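Local coordinates for peptidoglycan D,D-transpeptidase FtsI (PDB 6SYN), which probably cross-links the peptide stems of peptidoglycan as a class B penicillin-binding protein with D,D-transpeptidase activity, and is inhibited by beta-lactams, at residues A[135-147]-A[173-185]. Sequence-based numbering, arbitrary orientation.
Sequences EGVEKSFDRWLTG and AAHNLVLSVDERL. With ACT (acetate ion), chain C.
His-175 lies over one face of the Trp-144 indole. Its CB sits above the five-membered ring, 3.4 Å from the centroid, a CH-pi contact. CG lies over CE2 and CZ2 of Trp-144, and CD2 over CE3 and CZ3. ND1 lies nearest CH2 and CZ2. NE2 at the far end is near CZ3 and CH2. The imidazole stacks face to face on the six-membered ring, centroids 4.0 Å apart, planes at 20°. Trp-144 has CG anti to its backbone N (chi1 172°), which swings the indole alongside 175-177. Two weak hydrogen bonds frame the stack: His-175 N to Trp-144 O (3.0 Å) and Trp-144 NE1 to Asn-176 O (3.3 Å). Leu-177 is buried; its CB points toward helices 136-140 and 142-145. Its CD2 meets Val-137 CG1 tip to tip at 3.5 Å. Both methyls lie over one face of Phe-141, with CD2 4.0 Å from the ring centroid (CH-pi). Leu-179 CD2 continues this apolar row against Val-137 CG2. Ile-19 of strand 19-20, paired in parallel with 177-178, touches Val-137 and Leu-179. Two short helices pack against the segment leading into helix 183-199, consistent with a link between the N-terminal region and transpeptidase domain, as in class B penicillin-binding proteins.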
loop_
_atom_site.group_PDB
_atom_site.type_symbol
_atom_site.label_atom_id
_atom_site.label_comp_id
_atom_site.label_asym_id
_atom_site.label_seq_id
_atom_site.Cartn_x
_atom_site.Cartn_y
_atom_site.Cartn_z
ATOM N N GLU A 135 7.521 -8.402 -12.575
ATOM C CA GLU A 135 7.040 -7.551 -11.453
ATOM C C GLU A 135 6.087 -8.343 -10.544
ATOM O O GLU A 135 5.426 -9.290 -11.021
ATOM C CB GLU A 135 6.402 -6.274 -12.014
ATOM C CG GLU A 135 5.804 -5.345 -10.964
ATOM C CD GLU A 135 6.790 -4.666 -10.023
ATOM O OE1 GLU A 135 7.659 -3.914 -10.520
ATOM O OE2 GLU A 135 6.680 -4.877 -8.791
ATOM N N GLY A 136 6.062 -7.957 -9.263
ATOM C CA GLY A 136 5.174 -8.488 -8.214
ATOM C C GLY A 136 5.347 -9.979 -8.000
ATOM O O GLY A 136 6.455 -10.509 -8.221
ATOM N N VAL A 137 4.267 -10.627 -7.571
ATOM C CA VAL A 137 4.193 -12.092 -7.312
ATOM C C VAL A 137 4.611 -12.842 -8.582
ATOM O O VAL A 137 5.369 -13.821 -8.462
ATOM C CB VAL A 137 2.786 -12.484 -6.822
ATOM C CG1 VAL A 137 2.341 -13.833 -7.355
ATOM C CG2 VAL A 137 2.710 -12.445 -5.304
ATOM N N GLU A 138 4.138 -12.390 -9.747
ATOM C CA GLU A 138 4.422 -13.017 -11.066
ATOM C C GLU A 138 5.943 -13.193 -11.209
ATOM O O GLU A 138 6.371 -14.311 -11.551
ATOM C CB GLU A 138 3.783 -12.190 -12.187
ATOM C CG GLU A 138 3.508 -12.975 -13.457
ATOM C CD GLU A 138 2.307 -13.905 -13.418
ATOM O OE1 GLU A 138 2.471 -15.048 -12.962
ATOM O OE2 GLU A 138 1.218 -13.494 -13.862
ATOM N N LYS A 139 6.734 -12.158 -10.909
ATOM C CA LYS A 139 8.218 -12.270 -10.857
ATOM C C LYS A 139 8.618 -13.085 -9.621
ATOM O O LYS A 139 9.298 -14.113 -9.786
ATOM C CB LYS A 139 8.923 -10.910 -10.806
ATOM C CG LYS A 139 10.360 -10.983 -10.301
ATOM C CD LYS A 139 11.353 -10.071 -10.996
ATOM C CE LYS A 139 12.681 -10.759 -11.253
ATOM N NZ LYS A 139 13.699 -9.824 -11.790
ATOM N N SER A 140 8.203 -12.621 -8.439
ATOM C CA SER A 140 8.625 -13.105 -7.096
ATOM C C SER A 140 8.571 -14.638 -6.999
ATOM O O SER A 140 9.431 -15.210 -6.308
ATOM C CB SER A 140 7.774 -12.462 -6.032
ATOM O OG SER A 140 8.227 -12.807 -4.735
ATOM N N PHE A 141 7.589 -15.270 -7.646
ATOM C CA PHE A 141 7.371 -16.740 -7.641
ATOM C C PHE A 141 7.515 -17.313 -9.060
ATOM O O PHE A 141 6.933 -18.388 -9.321
ATOM C CB PHE A 141 5.980 -17.061 -7.082
ATOM C CG PHE A 141 5.855 -16.948 -5.585
ATOM C CD1 PHE A 141 6.149 -18.029 -4.769
ATOM C CD2 PHE A 141 5.436 -15.768 -4.993
ATOM C CE1 PHE A 141 6.027 -17.933 -3.391
ATOM C CE2 PHE A 141 5.324 -15.671 -3.614
ATOM C CZ PHE A 141 5.619 -16.752 -2.815
ATOM N N ASP A 142 8.265 -16.646 -9.948
ATOM C CA ASP A 142 8.257 -16.955 -11.406
ATOM C C ASP A 142 8.610 -18.429 -11.629
ATOM O O ASP A 142 7.881 -19.090 -12.384
ATOM C CB ASP A 142 9.204 -16.067 -12.219
ATOM C CG ASP A 142 9.078 -16.282 -13.722
ATOM O OD1 ASP A 142 7.948 -16.161 -14.236
ATOM O OD2 ASP A 142 10.103 -16.580 -14.366
ATOM N N ARG A 143 9.684 -18.907 -10.993
ATOM C CA ARG A 143 10.250 -20.273 -11.176
ATOM C C ARG A 143 9.204 -21.303 -10.725
ATOM O O ARG A 143 8.883 -22.217 -11.517
ATOM C CB ARG A 143 11.573 -20.377 -10.411
ATOM C CG ARG A 143 12.230 -21.747 -10.459
ATOM C CD ARG A 143 13.189 -21.918 -11.621
ATOM N NE ARG A 143 13.705 -23.282 -11.638
ATOM C CZ ARG A 143 13.046 -24.348 -12.095
ATOM N NH1 ARG A 143 11.828 -24.227 -12.600
ATOM N NH2 ARG A 143 13.617 -25.540 -12.050
ATOM N N TRP A 144 8.701 -21.140 -9.500
ATOM C CA TRP A 144 7.588 -21.910 -8.884
ATOM C C TRP A 144 6.435 -22.075 -9.886
ATOM O O TRP A 144 5.943 -23.213 -10.052
ATOM C CB TRP A 144 7.153 -21.182 -7.605
ATOM C CG TRP A 144 5.917 -21.697 -6.938
ATOM C CD1 TRP A 144 4.647 -21.223 -7.089
ATOM C CD2 TRP A 144 5.836 -22.753 -5.967
ATOM N NE1 TRP A 144 3.779 -21.919 -6.292
ATOM C CE2 TRP A 144 4.480 -22.863 -5.589
ATOM C CE3 TRP A 144 6.769 -23.620 -5.387
ATOM C CZ2 TRP A 144 4.038 -23.807 -4.663
ATOM C CZ3 TRP A 144 6.332 -24.549 -4.469
ATOM C CH2 TRP A 144 4.986 -24.640 -4.115
ATOM N N LEU A 145 6.049 -20.983 -10.549
ATOM C CA LEU A 145 4.877 -20.915 -11.465
ATOM C C LEU A 145 5.192 -21.566 -12.821
ATOM O O LEU A 145 4.291 -22.218 -13.374
ATOM C CB LEU A 145 4.473 -19.446 -11.632
ATOM C CG LEU A 145 3.849 -18.796 -10.398
ATOM C CD1 LEU A 145 3.842 -17.279 -10.521
ATOM C CD2 LEU A 145 2.439 -19.314 -10.170
ATOM N N THR A 146 6.410 -21.393 -13.345
ATOM C CA THR A 146 6.813 -21.858 -14.703
ATOM C C THR A 146 7.099 -23.366 -14.679
ATOM O O THR A 146 7.598 -23.863 -13.646
ATOM C CB THR A 146 7.999 -21.051 -15.255
ATOM O OG1 THR A 146 8.338 -21.575 -16.539
ATOM C CG2 THR A 146 9.227 -21.094 -14.375
ATOM N N GLY A 147 6.784 -24.056 -15.783
ATOM C CA GLY A 147 7.051 -25.495 -15.985
ATOM C C GLY A 147 7.241 -25.835 -17.455
ATOM O O GLY A 147 8.365 -25.611 -17.951
ATOM N N ALA A 173 6.951 -29.212 -11.380
ATOM C CA ALA A 173 7.718 -28.036 -11.859
ATOM C C ALA A 173 6.856 -26.768 -11.755
ATOM O O ALA A 173 7.252 -25.843 -11.007
ATOM C CB ALA A 173 8.205 -28.273 -13.270
ATOM N N ALA A 174 5.728 -26.720 -12.474
ATOM C CA ALA A 174 4.739 -25.615 -12.419
ATOM C C ALA A 174 3.736 -25.887 -11.289
ATOM O O ALA A 174 3.209 -27.013 -11.224
ATOM C CB ALA A 174 4.051 -25.451 -13.750
ATOM N N HIS A 175 3.496 -24.885 -10.437
ATOM C CA HIS A 175 2.715 -24.976 -9.174
ATOM C C HIS A 175 1.658 -23.871 -9.124
ATOM O O HIS A 175 1.996 -22.721 -9.471
ATOM C CB HIS A 175 3.635 -24.806 -7.957
ATOM C CG HIS A 175 4.393 -26.022 -7.549
ATOM N ND1 HIS A 175 3.769 -27.146 -7.037
ATOM C CD2 HIS A 175 5.721 -26.271 -7.514
ATOM C CE1 HIS A 175 4.680 -28.053 -6.740
ATOM N NE2 HIS A 175 5.888 -27.537 -7.017
ATOM N N ASN A 176 0.450 -24.183 -8.649
ATOM C CA ASN A 176 -0.563 -23.153 -8.298
ATOM C C ASN A 176 -0.081 -22.410 -7.051
ATOM O O ASN A 176 0.655 -23.017 -6.237
ATOM C CB ASN A 176 -1.952 -23.746 -8.080
ATOM C CG ASN A 176 -2.492 -24.399 -9.332
ATOM O OD1 ASN A 176 -2.276 -23.899 -10.434
ATOM N ND2 ASN A 176 -3.167 -25.525 -9.172
ATOM N N LEU A 177 -0.475 -21.142 -6.928
ATOM C CA LEU A 177 -0.117 -20.253 -5.793
ATOM C C LEU A 177 -1.411 -19.806 -5.108
ATOM O O LEU A 177 -2.328 -19.371 -5.822
ATOM C CB LEU A 177 0.681 -19.065 -6.341
ATOM C CG LEU A 177 1.245 -18.091 -5.306
ATOM C CD1 LEU A 177 2.016 -18.821 -4.222
ATOM C CD2 LEU A 177 2.136 -17.056 -5.976
ATOM N N VAL A 178 -1.498 -19.954 -3.786
ATOM C CA VAL A 178 -2.646 -19.458 -2.973
ATOM C C VAL A 178 -2.148 -18.252 -2.171
ATOM O O VAL A 178 -1.362 -18.455 -1.229
ATOM C CB VAL A 178 -3.226 -20.576 -2.081
ATOM C CG1 VAL A 178 -4.400 -20.092 -1.236
ATOM C CG2 VAL A 178 -3.641 -21.783 -2.909
ATOM N N LEU A 179 -2.556 -17.038 -2.557
ATOM C CA LEU A 179 -2.156 -15.790 -1.853
ATOM C C LEU A 179 -2.944 -15.673 -0.542
ATOM O O LEU A 179 -3.981 -16.355 -0.390
ATOM C CB LEU A 179 -2.401 -14.566 -2.743
ATOM C CG LEU A 179 -1.570 -14.467 -4.025
ATOM C CD1 LEU A 179 -1.816 -13.132 -4.708
ATOM C CD2 LEU A 179 -0.081 -14.641 -3.762
ATOM N N SER A 180 -2.452 -14.827 0.363
ATOM C CA SER A 180 -3.089 -14.466 1.656
ATOM C C SER A 180 -4.193 -13.418 1.432
ATOM O O SER A 180 -5.038 -13.259 2.322
ATOM C CB SER A 180 -2.053 -13.956 2.613
ATOM O OG SER A 180 -1.609 -12.671 2.211
ATOM N N VAL A 181 -4.174 -12.733 0.284
ATOM C CA VAL A 181 -5.080 -11.596 -0.066
ATOM C C VAL A 181 -6.505 -12.120 -0.309
ATOM O O VAL A 181 -6.650 -13.301 -0.675
ATOM C CB VAL A 181 -4.516 -10.844 -1.287
ATOM C CG1 VAL A 181 -5.514 -9.882 -1.913
ATOM C CG2 VAL A 181 -3.231 -10.119 -0.930
ATOM N N ASP A 182 -7.518 -11.274 -0.096
ATOM C CA ASP A 182 -8.949 -11.576 -0.387
ATOM C C ASP A 182 -9.402 -10.610 -1.490
ATOM O O ASP A 182 -9.196 -9.392 -1.311
ATOM C CB ASP A 182 -9.793 -11.507 0.892
ATOM C CG ASP A 182 -11.250 -11.918 0.723
ATOM O OD1 ASP A 182 -11.792 -11.728 -0.381
ATOM O OD2 ASP A 182 -11.838 -12.430 1.702
ATOM N N GLU A 183 -9.953 -11.132 -2.595
ATOM C CA GLU A 183 -10.308 -10.340 -3.810
ATOM C C GLU A 183 -11.414 -9.334 -3.458
ATOM O O GLU A 183 -11.307 -8.178 -3.914
ATOM C CB GLU A 183 -10.703 -11.248 -4.983
ATOM C CG GLU A 183 -11.672 -10.616 -5.980
ATOM C CD GLU A 183 -11.142 -9.402 -6.727
ATOM O OE1 GLU A 183 -9.911 -9.243 -6.765
ATOM O OE2 GLU A 183 -11.954 -8.612 -7.265
ATOM N N ARG A 184 -12.430 -9.759 -2.698
ATOM C CA ARG A 184 -13.550 -8.897 -2.231
ATOM C C ARG A 184 -12.989 -7.697 -1.462
ATOM O O ARG A 184 -13.509 -6.576 -1.656
ATOM C CB ARG A 184 -14.504 -9.654 -1.300
ATOM C CG ARG A 184 -15.325 -10.759 -1.953
ATOM C CD ARG A 184 -16.071 -11.583 -0.914
ATOM N NE ARG A 184 -15.149 -12.107 0.090
ATOM C CZ ARG A 184 -15.468 -12.508 1.323
ATOM N NH1 ARG A 184 -16.717 -12.458 1.759
ATOM N NH2 ARG A 184 -14.515 -12.949 2.126
ATOM N N LEU A 185 -12.001 -7.933 -0.593
ATOM C CA LEU A 185 -11.433 -6.907 0.321
ATOM C C LEU A 185 -10.435 -6.033 -0.452
ATOM O O LEU A 185 -10.390 -4.823 -0.178
ATOM C CB LEU A 185 -10.775 -7.584 1.531
ATOM C CG LEU A 185 -11.672 -8.467 2.404
ATOM C CD1 LEU A 185 -10.962 -8.828 3.699
ATOM C CD2 LEU A 185 -13.006 -7.806 2.722
HETATM C C ACT C . -16.867 -14.765 4.624
HETATM O O ACT C . -16.617 -13.564 4.853
HETATM O OXT ACT C . -16.143 -15.707 5.011
HETATM C CH3 ACT C . -18.133 -15.108 3.818
#